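Local coordinates for putative ATP-grasp superfamily protein (Archaeoglobus fulgidus, PDB 3DF7), which probably binds ATP and a metal ion, as other ATP-grasp proteins do, though its own reaction and substrate remain unknown, at residues 4-9 with 26-31; 65-70 with 92-97; 71-76 with 86-91; 227-232 with 247-252. All coordinates share one frame; numbering follows the deposited sequence.

Contact 1: 4-9 with 26-31; sequences LFLFEF and AMFKSA
L6 and F28 pack together between the strand and helix of a beta-alpha-beta unit in which strand 3-8 leads, through helix 18-35, to the parallel strand 40-42 beside it in the sheet. The helix runs back against the strand, the two axes 162° apart in direction and 8.5 Å apart at closest approach, a gap that large apolar side chains must fill.

Packing is tight round the F28 ring. CG lies anti to the backbone N (chi1 -177°), which sends the ring out from the helix toward the strand. There L6 CD2 makes an off-centre CH-pi contact with the ring, 4.3 Å from its centroid, while the carbonyl L6 O meets the ring edge in its plane, 3.7 Å from F28 CE1. E8 adds its CB, 3.6 Å from F28 CD1. One turn further along, small A31 lets the forked end of leucine close in: both methyls of L6, CD1 and CD2, stand 4.0 Å from A31 CB.

The loose side is the far side of the helix, where K29 and S30 are partly exposed and lysine suits water; K29 NZ forms a salt bridge with D33. E8 is buried, yet its carboxylate is employed outside this interface. As N-cap of helix 9-12 it accepts hydrogen bonds from two backbone amides, T11 N at E8 OE1 and A10 N at E8 OE2.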
loop_
_atom_site.group_PDB
_atom_site.type_symbol
_atom_site.label_atom_id
_atom_site.label_comp_id
_atom_site.label_asym_id
_atom_site.label_seq_id
_atom_site.Cartn_x
_atom_site.Cartn_y
_atom_site.Cartn_z
ATOM N N LEU A 4 0.970 4.514 19.930
ATOM C CA LEU A 4 1.329 4.312 18.530
ATOM C C LEU A 4 1.258 5.625 17.769
ATOM O O LEU A 4 0.191 6.250 17.687
ATOM C CB LEU A 4 0.391 3.301 17.858
ATOM C CG LEU A 4 0.585 3.194 16.334
ATOM C CD1 LEU A 4 1.965 2.630 16.020
ATOM C CD2 LEU A 4 -0.501 2.301 15.737
ATOM N N PHE A 5 2.395 6.061 17.234
ATOM C CA PHE A 5 2.409 7.278 16.437
ATOM C C PHE A 5 1.954 6.841 15.051
ATOM O O PHE A 5 2.652 6.079 14.376
ATOM C CB PHE A 5 3.818 7.878 16.347
ATOM C CG PHE A 5 3.932 9.001 15.354
ATOM C CD1 PHE A 5 3.150 10.149 15.487
ATOM C CD2 PHE A 5 4.802 8.907 14.271
ATOM C CE1 PHE A 5 3.231 11.186 14.555
ATOM C CE2 PHE A 5 4.891 9.940 13.333
ATOM C CZ PHE A 5 4.103 11.080 13.479
ATOM N N LEU A 6 0.772 7.301 14.649
ATOM C CA LEU A 6 0.203 6.966 13.348
ATOM C C LEU A 6 0.285 8.190 12.440
ATOM O O LEU A 6 -0.194 9.269 12.795
ATOM C CB LEU A 6 -1.262 6.540 13.501
ATOM C CG LEU A 6 -1.973 6.131 12.206
ATOM C CD1 LEU A 6 -1.309 4.886 11.669
ATOM C CD2 LEU A 6 -3.463 5.886 12.456
ATOM N N PHE A 7 0.880 8.012 11.265
ATOM C CA PHE A 7 1.050 9.109 10.320
ATOM C C PHE A 7 0.852 8.680 8.863
ATOM O O PHE A 7 1.431 7.691 8.417
ATOM C CB PHE A 7 2.460 9.692 10.486
ATOM C CG PHE A 7 2.820 10.746 9.469
ATOM C CD1 PHE A 7 2.684 12.101 9.765
ATOM C CD2 PHE A 7 3.304 10.380 8.212
ATOM C CE1 PHE A 7 3.028 13.073 8.825
ATOM C CE2 PHE A 7 3.648 11.341 7.263
ATOM C CZ PHE A 7 3.510 12.694 7.570
ATOM N N GLU A 8 0.030 9.427 8.130
ATOM C CA GLU A 8 -0.188 9.161 6.705
ATOM C C GLU A 8 0.062 10.505 6.018
ATOM O O GLU A 8 -0.462 11.538 6.446
ATOM C CB GLU A 8 -1.607 8.654 6.442
ATOM C CG GLU A 8 -1.841 8.204 5.002
ATOM C CD GLU A 8 -2.084 9.367 4.063
ATOM O OE1 GLU A 8 -2.874 10.258 4.439
ATOM O OE2 GLU A 8 -1.501 9.390 2.954
ATOM N N PHE A 9 0.867 10.490 4.959
ATOM C CA PHE A 9 1.257 11.720 4.272
ATOM C C PHE A 9 0.172 12.690 3.803
ATOM O O PHE A 9 0.256 13.882 4.088
ATOM C CB PHE A 9 2.178 11.394 3.097
ATOM C CG PHE A 9 2.957 12.578 2.595
ATOM C CD1 PHE A 9 3.926 13.181 3.399
ATOM C CD2 PHE A 9 2.720 13.097 1.329
ATOM C CE1 PHE A 9 4.649 14.288 2.950
ATOM C CE2 PHE A 9 3.435 14.204 0.867
ATOM C CZ PHE A 9 4.401 14.801 1.680
ATOM N N ALA A 26 -8.347 7.715 3.324
ATOM C CA ALA A 26 -9.092 6.488 3.581
ATOM C C ALA A 26 -8.241 5.507 4.379
ATOM O O ALA A 26 -8.718 4.871 5.325
ATOM C CB ALA A 26 -9.526 5.857 2.263
HETATM N N MSE A 27 -6.972 5.386 4.006
HETATM C CA MSE A 27 -6.085 4.483 4.715
HETATM C C MSE A 27 -5.845 4.956 6.144
HETATM O O MSE A 27 -5.807 4.144 7.066
HETATM C CB MSE A 27 -4.744 4.342 3.986
HETATM C CG MSE A 27 -4.800 3.439 2.756
HETATM SE SE MSE A 27 -3.053 3.111 1.977
HETATM C CE MSE A 27 -3.065 4.531 0.677
ATOM N N PHE A 28 -5.664 6.262 6.330
ATOM C CA PHE A 28 -5.433 6.784 7.677
ATOM C C PHE A 28 -6.651 6.520 8.559
ATOM O O PHE A 28 -6.522 6.073 9.700
ATOM C CB PHE A 28 -5.157 8.292 7.649
ATOM C CG PHE A 28 -4.836 8.872 9.001
ATOM C CD1 PHE A 28 -3.549 8.788 9.523
ATOM C CD2 PHE A 28 -5.830 9.475 9.766
ATOM C CE1 PHE A 28 -3.253 9.296 10.789
ATOM C CE2 PHE A 28 -5.546 9.986 11.038
ATOM C CZ PHE A 28 -4.253 9.895 11.548
ATOM N N LYS A 29 -7.838 6.811 8.030
ATOM C CA LYS A 29 -9.078 6.593 8.774
ATOM C C LYS A 29 -9.187 5.117 9.149
ATOM O O LYS A 29 -9.458 4.768 10.302
ATOM C CB LYS A 29 -10.283 7.008 7.918
ATOM C CG LYS A 29 -11.638 6.841 8.600
ATOM C CD LYS A 29 -12.777 7.095 7.614
ATOM C CE LYS A 29 -14.136 7.113 8.297
ATOM N NZ LYS A 29 -14.363 5.906 9.138
ATOM N N SER A 30 -8.951 4.253 8.167
ATOM C CA SER A 30 -9.028 2.815 8.382
ATOM C C SER A 30 -8.007 2.342 9.417
ATOM O O SER A 30 -8.322 1.513 10.271
ATOM C CB SER A 30 -8.815 2.074 7.055
ATOM O OG SER A 30 -8.810 0.673 7.258
ATOM N N ALA A 31 -6.787 2.871 9.338
ATOM C CA ALA A 31 -5.726 2.503 10.275
ATOM C C ALA A 31 -6.035 3.045 11.671
ATOM O O ALA A 31 -5.797 2.374 12.675
ATOM C CB ALA A 31 -4.379 3.047 9.788
#

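Contact 2: 65-70 with 92-97; sequences KYLEKS and EKYCEN
L67 and Y94 pack where helix 63-67 gives way to a type I beta turn from L67 to S70 and meets the loop before strand 96-97, an outermost strand of the parallel sheet. Leucine suits a place that must be filled in two directions. Its CB sits over one face of the Y94 ring, nearer the rim than the middle, 3.6 Å from Y94 CG. At CG, anti to the carbonyl carbon (chi1 -76°), the chain forks. The CD1 branch stays with the tyrosine, 3.8 Å from Y94 CD1, whereas CD2 leaves for C95, its distance to C95 SG a looser 4.4 Å, and also touches F5 of strand 3-8.

Y94 is partly exposed, and the aliphatic part of E68 runs beside it, E68 CG 3.5 Å from Y94 CE2. With an alanine here instead of Y94, L67 CB and CD1 and E68 CG would probably lose the ring they pack on. Beyond the leucine, C95 CB comes 3.5 Å from S70 O. S70 is a good turn residue because its short hydroxyl can reach back: S70 OG donates to Y66 O at 2.8 Å, and K69 N approaches that oxygen from the opposite face of its carbonyl plane.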
loop_
_atom_site.group_PDB
_atom_site.type_symbol
_atom_site.label_atom_id
_atom_site.label_comp_id
_atom_site.label_asym_id
_atom_site.label_seq_id
_atom_site.Cartn_x
_atom_site.Cartn_y
_atom_site.Cartn_z
ATOM N N LYS A 65 8.590 15.554 18.020
ATOM C CA LYS A 65 7.982 15.695 19.340
ATOM C C LYS A 65 7.000 14.571 19.665
ATOM O O LYS A 65 6.845 14.184 20.826
ATOM C CB LYS A 65 7.270 17.045 19.442
ATOM C CG LYS A 65 8.186 18.235 19.194
ATOM C CD LYS A 65 9.266 18.329 20.263
ATOM C CE LYS A 65 10.377 19.281 19.854
ATOM N NZ LYS A 65 11.161 18.744 18.701
ATOM N N TYR A 66 6.335 14.056 18.636
ATOM C CA TYR A 66 5.378 12.973 18.817
ATOM C C TYR A 66 6.108 11.637 18.891
ATOM O O TYR A 66 5.764 10.775 19.699
ATOM C CB TYR A 66 4.362 12.969 17.671
ATOM C CG TYR A 66 3.495 14.206 17.649
ATOM C CD1 TYR A 66 3.982 15.418 17.156
ATOM C CD2 TYR A 66 2.198 14.177 18.159
ATOM C CE1 TYR A 66 3.194 16.570 17.171
ATOM C CE2 TYR A 66 1.406 15.325 18.184
ATOM C CZ TYR A 66 1.910 16.514 17.687
ATOM O OH TYR A 66 1.126 17.640 17.703
ATOM N N LEU A 67 7.126 11.473 18.051
ATOM C CA LEU A 67 7.914 10.244 18.043
ATOM C C LEU A 67 8.615 10.026 19.382
ATOM O O LEU A 67 8.753 8.893 19.842
ATOM C CB LEU A 67 8.959 10.296 16.924
ATOM C CG LEU A 67 8.440 10.057 15.507
ATOM C CD1 LEU A 67 9.498 10.446 14.482
ATOM C CD2 LEU A 67 8.054 8.592 15.366
ATOM N N GLU A 68 9.051 11.119 20.002
ATOM C CA GLU A 68 9.749 11.060 21.284
ATOM C C GLU A 68 8.863 10.538 22.413
ATOM O O GLU A 68 9.363 10.077 23.441
ATOM C CB GLU A 68 10.273 12.451 21.668
ATOM C CG GLU A 68 11.192 13.090 20.638
ATOM C CD GLU A 68 11.639 14.488 21.034
ATOM O OE1 GLU A 68 10.780 15.307 21.423
ATOM O OE2 GLU A 68 12.853 14.773 20.947
ATOM N N LYS A 69 7.550 10.610 22.223
ATOM C CA LYS A 69 6.607 10.158 23.242
ATOM C C LYS A 69 5.837 8.899 22.842
ATOM O O LYS A 69 4.865 8.524 23.497
ATOM C CB LYS A 69 5.613 11.279 23.550
ATOM C CG LYS A 69 6.256 12.583 24.025
ATOM C CD LYS A 69 6.860 12.435 25.415
ATOM C CE LYS A 69 7.492 13.739 25.893
ATOM N NZ LYS A 69 8.669 14.142 25.061
ATOM N N SER A 70 6.277 8.242 21.776
ATOM C CA SER A 70 5.604 7.039 21.294
ATOM C C SER A 70 6.378 5.752 21.565
ATOM O O SER A 70 7.596 5.777 21.721
ATOM C CB SER A 70 5.341 7.168 19.792
ATOM O OG SER A 70 4.465 8.252 19.532
ATOM N N GLU A 92 12.636 5.452 12.727
ATOM C CA GLU A 92 13.361 4.315 13.295
ATOM C C GLU A 92 14.269 4.695 14.461
ATOM O O GLU A 92 14.536 3.880 15.339
ATOM C CB GLU A 92 14.210 3.635 12.220
ATOM C CG GLU A 92 13.414 3.004 11.098
ATOM C CD GLU A 92 14.310 2.339 10.076
ATOM O OE1 GLU A 92 15.299 2.979 9.656
ATOM O OE2 GLU A 92 14.023 1.187 9.690
ATOM N N LYS A 93 14.749 5.933 14.451
ATOM C CA LYS A 93 15.642 6.423 15.491
ATOM C C LYS A 93 14.935 6.609 16.834
ATOM O O LYS A 93 15.593 6.807 17.855
ATOM C CB LYS A 93 16.258 7.754 15.043
ATOM C CG LYS A 93 17.286 8.366 15.997
ATOM C CD LYS A 93 18.610 7.594 16.020
ATOM C CE LYS A 93 18.537 6.345 16.887
ATOM N NZ LYS A 93 19.833 5.607 16.899
ATOM N N TYR A 94 13.604 6.521 16.842
ATOM C CA TYR A 94 12.842 6.729 18.073
ATOM C C TYR A 94 12.185 5.536 18.751
ATOM O O TYR A 94 12.401 5.307 19.940
ATOM C CB TYR A 94 11.769 7.795 17.852
ATOM C CG TYR A 94 12.329 9.148 17.514
ATOM C CD1 TYR A 94 12.705 9.460 16.211
ATOM C CD2 TYR A 94 12.527 10.110 18.505
ATOM C CE1 TYR A 94 13.265 10.695 15.900
ATOM C CE2 TYR A 94 13.090 11.348 18.205
ATOM C CZ TYR A 94 13.457 11.630 16.901
ATOM O OH TYR A 94 14.029 12.842 16.596
ATOM N N CYS A 95 11.368 4.786 18.017
ATOM C CA CYS A 95 10.678 3.649 18.619
ATOM C C CYS A 95 10.435 2.481 17.672
ATOM O O CYS A 95 10.856 2.506 16.516
ATOM C CB CYS A 95 9.350 4.121 19.209
ATOM S SG CYS A 95 8.376 5.129 18.072
ATOM N N GLU A 96 9.752 1.456 18.178
ATOM C CA GLU A 96 9.466 0.262 17.393
ATOM C C GLU A 96 8.713 0.608 16.118
ATOM O O GLU A 96 7.849 1.481 16.110
ATOM C CB GLU A 96 8.642 -0.747 18.201
ATOM C CG GLU A 96 8.550 -2.113 17.527
ATOM C CD GLU A 96 7.482 -3.014 18.125
ATOM O OE1 GLU A 96 7.426 -3.144 19.367
ATOM O OE2 GLU A 96 6.705 -3.604 17.344
ATOM N N ASN A 97 9.046 -0.100 15.047
ATOM C CA ASN A 97 8.429 0.108 13.741
ATOM C C ASN A 97 7.446 -1.027 13.452
ATOM O O ASN A 97 7.839 -2.193 13.422
ATOM C CB ASN A 97 9.525 0.128 12.672
ATOM C CG ASN A 97 9.010 0.511 11.300
ATOM O OD1 ASN A 97 7.805 0.671 11.086
ATOM N ND2 ASN A 97 9.932 0.660 10.354
#

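Contact 3: 71-76 with 86-91; sequences DAFLII and TLTKKA
A91 plugs its methyl straight onto the F73 ring in the beta-alpha-beta unit formed by strand 72-76, helix 83-92 and strand 96-97. Strand and helix run almost antiparallel, 170° apart, and the interlayer space is filled mainly by F73 and I75 from the strand side.

The bump of the helix is A91 CB, and the flat face of the F73 ring is the surface it rests on: CB stands 3.3 Å above the plane, over its centre, a close CH-pi contact. In F73 the first torsion, with CG between the backbone N and the carbonyl carbon (chi1 75°), brings the ring to the helix, and the second (chi2 82°) turns its face to A91. Alanine suits the place because its single methyl can come so close to the ring plane. A leucine in place of F73 would probably lose this broad platform and leave A91 CB less well covered.

I75 makes the second bump. Its extended CG1 arm drives CD1 into the groove between two turns of the helix, 3.4 Å from L87 O and 3.5 Å from A91 CB, while the other branch, CG2, lies against the helix 4.0 Å from L87 CB. Branched isoleucine thus meets the helix at two points.

T88 flanks the groove. Its hydroxyl bonds back to L84 O within the helix and still accepts from a water, which bridges to the strand: that water donates to both I75 O and T88 OG1, each at 3.0 Å.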
loop_
_atom_site.group_PDB
_atom_site.type_symbol
_atom_site.label_atom_id
_atom_site.label_comp_id
_atom_site.label_asym_id
_atom_site.label_seq_id
_atom_site.Cartn_x
_atom_site.Cartn_y
_atom_site.Cartn_z
ATOM N N ASP A 71 5.656 4.633 21.620
ATOM C CA ASP A 71 6.264 3.326 21.855
ATOM C C ASP A 71 6.442 2.591 20.530
ATOM O O ASP A 71 7.260 1.683 20.414
ATOM C CB ASP A 71 5.393 2.493 22.793
ATOM C CG ASP A 71 5.296 3.097 24.180
ATOM O OD1 ASP A 71 6.355 3.305 24.809
ATOM O OD2 ASP A 71 4.165 3.366 24.640
ATOM N N ALA A 72 5.654 2.981 19.536
ATOM C CA ALA A 72 5.745 2.376 18.215
ATOM C C ALA A 72 5.247 3.389 17.197
ATOM O O ALA A 72 4.643 4.405 17.558
ATOM C CB ALA A 72 4.899 1.096 18.153
ATOM N N PHE A 73 5.514 3.125 15.926
ATOM C CA PHE A 73 5.055 4.028 14.885
ATOM C C PHE A 73 4.679 3.249 13.642
ATOM O O PHE A 73 5.119 2.113 13.443
ATOM C CB PHE A 73 6.133 5.076 14.547
ATOM C CG PHE A 73 7.288 4.540 13.740
ATOM C CD1 PHE A 73 7.193 4.413 12.353
ATOM C CD2 PHE A 73 8.473 4.163 14.364
ATOM C CE1 PHE A 73 8.263 3.917 11.601
ATOM C CE2 PHE A 73 9.550 3.668 13.622
ATOM C CZ PHE A 73 9.441 3.546 12.235
ATOM N N LEU A 74 3.841 3.868 12.823
ATOM C CA LEU A 74 3.405 3.289 11.564
ATOM C C LEU A 74 3.285 4.467 10.618
ATOM O O LEU A 74 2.448 5.350 10.813
ATOM C CB LEU A 74 2.048 2.592 11.696
ATOM C CG LEU A 74 1.580 1.992 10.362
ATOM C CD1 LEU A 74 2.595 0.934 9.886
ATOM C CD2 LEU A 74 0.197 1.385 10.518
ATOM N N ILE A 75 4.137 4.479 9.601
ATOM C CA ILE A 75 4.140 5.553 8.629
ATOM C C ILE A 75 3.623 5.077 7.279
ATOM O O ILE A 75 4.087 4.080 6.731
ATOM C CB ILE A 75 5.567 6.155 8.503
ATOM C CG1 ILE A 75 5.882 6.951 9.782
ATOM C CG2 ILE A 75 5.678 7.033 7.252
ATOM C CD1 ILE A 75 7.288 7.491 9.866
ATOM N N ILE A 76 2.626 5.791 6.772
ATOM C CA ILE A 76 2.030 5.489 5.484
ATOM C C ILE A 76 2.320 6.697 4.604
ATOM O O ILE A 76 1.864 7.805 4.892
ATOM C CB ILE A 76 0.506 5.329 5.589
ATOM C CG1 ILE A 76 0.148 4.316 6.679
ATOM C CG2 ILE A 76 -0.049 4.872 4.250
ATOM C CD1 ILE A 76 -1.298 4.414 7.143
ATOM N N THR A 86 12.655 8.162 3.635
ATOM C CA THR A 86 13.187 9.156 4.563
ATOM C C THR A 86 12.369 9.301 5.840
ATOM O O THR A 86 12.931 9.427 6.930
ATOM C CB THR A 86 13.342 10.536 3.877
ATOM O OG1 THR A 86 12.057 11.046 3.500
ATOM C CG2 THR A 86 14.203 10.400 2.636
ATOM N N LEU A 87 11.045 9.260 5.715
ATOM C CA LEU A 87 10.188 9.385 6.884
ATOM C C LEU A 87 10.395 8.206 7.825
ATOM O O LEU A 87 10.500 8.379 9.043
ATOM C CB LEU A 87 8.720 9.472 6.463
ATOM C CG LEU A 87 8.321 10.754 5.726
ATOM C CD1 LEU A 87 6.903 10.621 5.199
ATOM C CD2 LEU A 87 8.434 11.947 6.666
ATOM N N THR A 88 10.468 7.007 7.259
ATOM C CA THR A 88 10.659 5.808 8.066
ATOM C C THR A 88 12.034 5.793 8.728
ATOM O O THR A 88 12.159 5.479 9.913
ATOM C CB THR A 88 10.499 4.535 7.215
ATOM O OG1 THR A 88 9.211 4.543 6.585
ATOM C CG2 THR A 88 10.616 3.295 8.095
ATOM N N LYS A 89 13.061 6.136 7.960
ATOM C CA LYS A 89 14.427 6.157 8.478
ATOM C C LYS A 89 14.524 7.107 9.671
ATOM O O LYS A 89 15.232 6.837 10.642
ATOM C CB LYS A 89 15.392 6.597 7.375
ATOM C CG LYS A 89 16.864 6.486 7.748
ATOM C CD LYS A 89 17.743 6.906 6.582
ATOM C CE LYS A 89 19.218 6.826 6.942
ATOM N NZ LYS A 89 20.063 7.307 5.820
ATOM N N LYS A 90 13.803 8.220 9.588
ATOM C CA LYS A 90 13.788 9.215 10.653
ATOM C C LYS A 90 13.096 8.648 11.889
ATOM O O LYS A 90 13.592 8.782 13.008
ATOM C CB LYS A 90 13.056 10.477 10.178
ATOM C CG LYS A 90 12.861 11.540 11.253
ATOM C CD LYS A 90 12.173 12.779 10.691
ATOM C CE LYS A 90 11.948 13.829 11.768
ATOM N NZ LYS A 90 11.393 15.090 11.200
ATOM N N ALA A 91 11.954 8.003 11.679
ATOM C CA ALA A 91 11.192 7.422 12.779
ATOM C C ALA A 91 11.920 6.274 13.488
ATOM O O ALA A 91 11.836 6.142 14.706
ATOM C CB ALA A 91 9.835 6.946 12.267
HETATM O O HOH W 1 6.823 2.786 6.949
#

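Contact 4: 227-232 with 247-252; sequences NGYVGV and ARLTTP
Y229 lies against the loop 247-252, which leaves the beta hairpin of strands 228-236 and 240-246 in the ATP-grasp domain. In relatives the end of the second strand of this hairpin commonly supplies metal ligands, so the loop probably borders the nucleotide site.

Apolar contact comes first. L249 CD2 packs on the inner end of the tyrosine, 3.6 Å from Y229 CG, the two side chains crossing at about a right angle. Shape matters also at G231, whose CA is 4.3 Å from T250 CG2; glycine suits the spot because a side chain there would point into that methyl.

Polar atoms gather at the ring's edge. R248 O lies in the ring plane, 3.3 Å from Y229 CD2, so the aromatic C-H edge faces a carbonyl. Farther out the hydroxyls of Y229 and T250 form a short hydrogen bond, 2.6 Å between Y229 OH and T250 OG1, again in the ring plane. S173 OG also bonds to Y229 OH, so this buried hydroxyl is held from two residues.

Charge belongs to R248. It forms a salt bridge with E79 through NE and bonds back to its own loop in a bent geometry, R248 NH1 donating to L249 O at 2.9 Å, with an N-H...O angle of 137°.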
loop_
_atom_site.group_PDB
_atom_site.type_symbol
_atom_site.label_atom_id
_atom_site.label_comp_id
_atom_site.label_asym_id
_atom_site.label_seq_id
_atom_site.Cartn_x
_atom_site.Cartn_y
_atom_site.Cartn_z
ATOM N N ASN A 227 8.504 -5.923 7.056
ATOM C CA ASN A 227 7.895 -6.261 8.330
ATOM C C ASN A 227 6.504 -5.656 8.408
ATOM O O ASN A 227 6.281 -4.551 7.924
ATOM C CB ASN A 227 8.771 -5.723 9.465
ATOM C CG ASN A 227 8.120 -5.866 10.827
ATOM O OD1 ASN A 227 7.696 -4.878 11.438
ATOM N ND2 ASN A 227 8.036 -7.096 11.311
ATOM N N GLY A 228 5.575 -6.389 9.014
ATOM C CA GLY A 228 4.215 -5.897 9.146
ATOM C C GLY A 228 3.424 -6.085 7.868
ATOM O O GLY A 228 3.623 -7.059 7.143
ATOM N N TYR A 229 2.528 -5.147 7.582
ATOM C CA TYR A 229 1.718 -5.235 6.376
ATOM C C TYR A 229 2.518 -4.841 5.141
ATOM O O TYR A 229 3.122 -3.770 5.087
ATOM C CB TYR A 229 0.489 -4.326 6.482
ATOM C CG TYR A 229 -0.380 -4.340 5.244
ATOM C CD1 TYR A 229 -1.537 -5.119 5.185
ATOM C CD2 TYR A 229 -0.040 -3.576 4.125
ATOM C CE1 TYR A 229 -2.335 -5.132 4.044
ATOM C CE2 TYR A 229 -0.829 -3.585 2.981
ATOM C CZ TYR A 229 -1.975 -4.363 2.950
ATOM O OH TYR A 229 -2.769 -4.359 1.826
ATOM N N VAL A 230 2.498 -5.718 4.143
ATOM C CA VAL A 230 3.188 -5.476 2.885
ATOM C C VAL A 230 2.254 -5.870 1.750
ATOM O O VAL A 230 1.591 -6.906 1.812
ATOM C CB VAL A 230 4.491 -6.311 2.777
ATOM C CG1 VAL A 230 5.129 -6.111 1.394
ATOM C CG2 VAL A 230 5.467 -5.897 3.873
ATOM N N GLY A 231 2.180 -5.026 0.728
ATOM C CA GLY A 231 1.332 -5.332 -0.406
ATOM C C GLY A 231 2.187 -5.724 -1.597
ATOM O O GLY A 231 3.236 -5.124 -1.827
ATOM N N VAL A 232 1.764 -6.739 -2.344
ATOM C CA VAL A 232 2.518 -7.164 -3.524
ATOM C C VAL A 232 1.620 -7.111 -4.753
ATOM O O VAL A 232 0.588 -7.781 -4.790
ATOM C CB VAL A 232 3.047 -8.608 -3.382
ATOM C CG1 VAL A 232 3.856 -8.995 -4.625
ATOM C CG2 VAL A 232 3.905 -8.728 -2.132
ATOM N N ALA A 247 5.855 -1.619 0.567
ATOM C CA ALA A 247 6.199 -1.896 1.955
ATOM C C ALA A 247 5.491 -0.881 2.842
ATOM O O ALA A 247 6.127 -0.110 3.553
ATOM C CB ALA A 247 7.713 -1.810 2.147
ATOM N N ARG A 248 4.163 -0.903 2.788
ATOM C CA ARG A 248 3.323 0.019 3.545
ATOM C C ARG A 248 1.882 -0.402 3.314
ATOM O O ARG A 248 1.603 -1.214 2.434
ATOM C CB ARG A 248 3.481 1.439 2.998
ATOM C CG ARG A 248 3.157 1.524 1.501
ATOM C CD ARG A 248 2.996 2.958 1.013
ATOM N NE ARG A 248 2.868 3.040 -0.445
ATOM C CZ ARG A 248 1.751 2.816 -1.131
ATOM N NH1 ARG A 248 0.626 2.487 -0.507
ATOM N NH2 ARG A 248 1.757 2.928 -2.452
ATOM N N LEU A 249 0.962 0.167 4.084
ATOM C CA LEU A 249 -0.448 -0.139 3.892
ATOM C C LEU A 249 -0.821 0.239 2.464
ATOM O O LEU A 249 -0.250 1.172 1.898
ATOM C CB LEU A 249 -1.313 0.680 4.845
ATOM C CG LEU A 249 -1.201 0.395 6.341
ATOM C CD1 LEU A 249 -2.293 1.165 7.083
ATOM C CD2 LEU A 249 -1.349 -1.091 6.590
ATOM N N THR A 250 -1.766 -0.493 1.880
ATOM C CA THR A 250 -2.241 -0.205 0.532
ATOM C C THR A 250 -3.756 -0.032 0.624
ATOM O O THR A 250 -4.390 -0.542 1.553
ATOM C CB THR A 250 -1.865 -1.330 -0.475
ATOM O OG1 THR A 250 -2.388 -2.581 -0.025
ATOM C CG2 THR A 250 -0.346 -1.429 -0.618
ATOM N N THR A 251 -4.330 0.692 -0.333
ATOM C CA THR A 251 -5.760 0.997 -0.332
ATOM C C THR A 251 -6.754 -0.138 -0.051
ATOM O O THR A 251 -7.747 0.069 0.655
ATOM C CB THR A 251 -6.152 1.714 -1.645
ATOM O OG1 THR A 251 -5.256 2.813 -1.865
ATOM C CG2 THR A 251 -7.575 2.259 -1.558
ATOM N N PRO A 252 -6.508 -1.346 -0.585
ATOM C CA PRO A 252 -7.443 -2.455 -0.335
ATOM C C PRO A 252 -7.728 -2.710 1.152
ATOM O O PRO A 252 -8.736 -3.322 1.514
ATOM C CB PRO A 252 -6.752 -3.639 -1.007
ATOM C CG PRO A 252 -6.045 -2.991 -2.171
ATOM C CD PRO A 252 -5.445 -1.757 -1.522
#

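From the N terminus, contact 1 closes first, folding helix 18-35 back on strand 3-8. The chain then adds strand 40-42 and reaches helix 63-67, where contact 2 opens; contact 3 lies nested inside that loop, and contact 2 closes it just before strand 96-97. These three contacts dress one parallel sheet: strands 3-8 and 72-76 are joined by hydrogen bonds such as F5 N to A72 O, and strand 72-76 is joined in turn to 96-97. Contact 4 follows in series within the ATP-grasp domain. Its loop nevertheless returns to the N-terminal part: L249 touches I76 of the sheet and A31 of helix 18-35, whose M27 SE packs against L249 and T250.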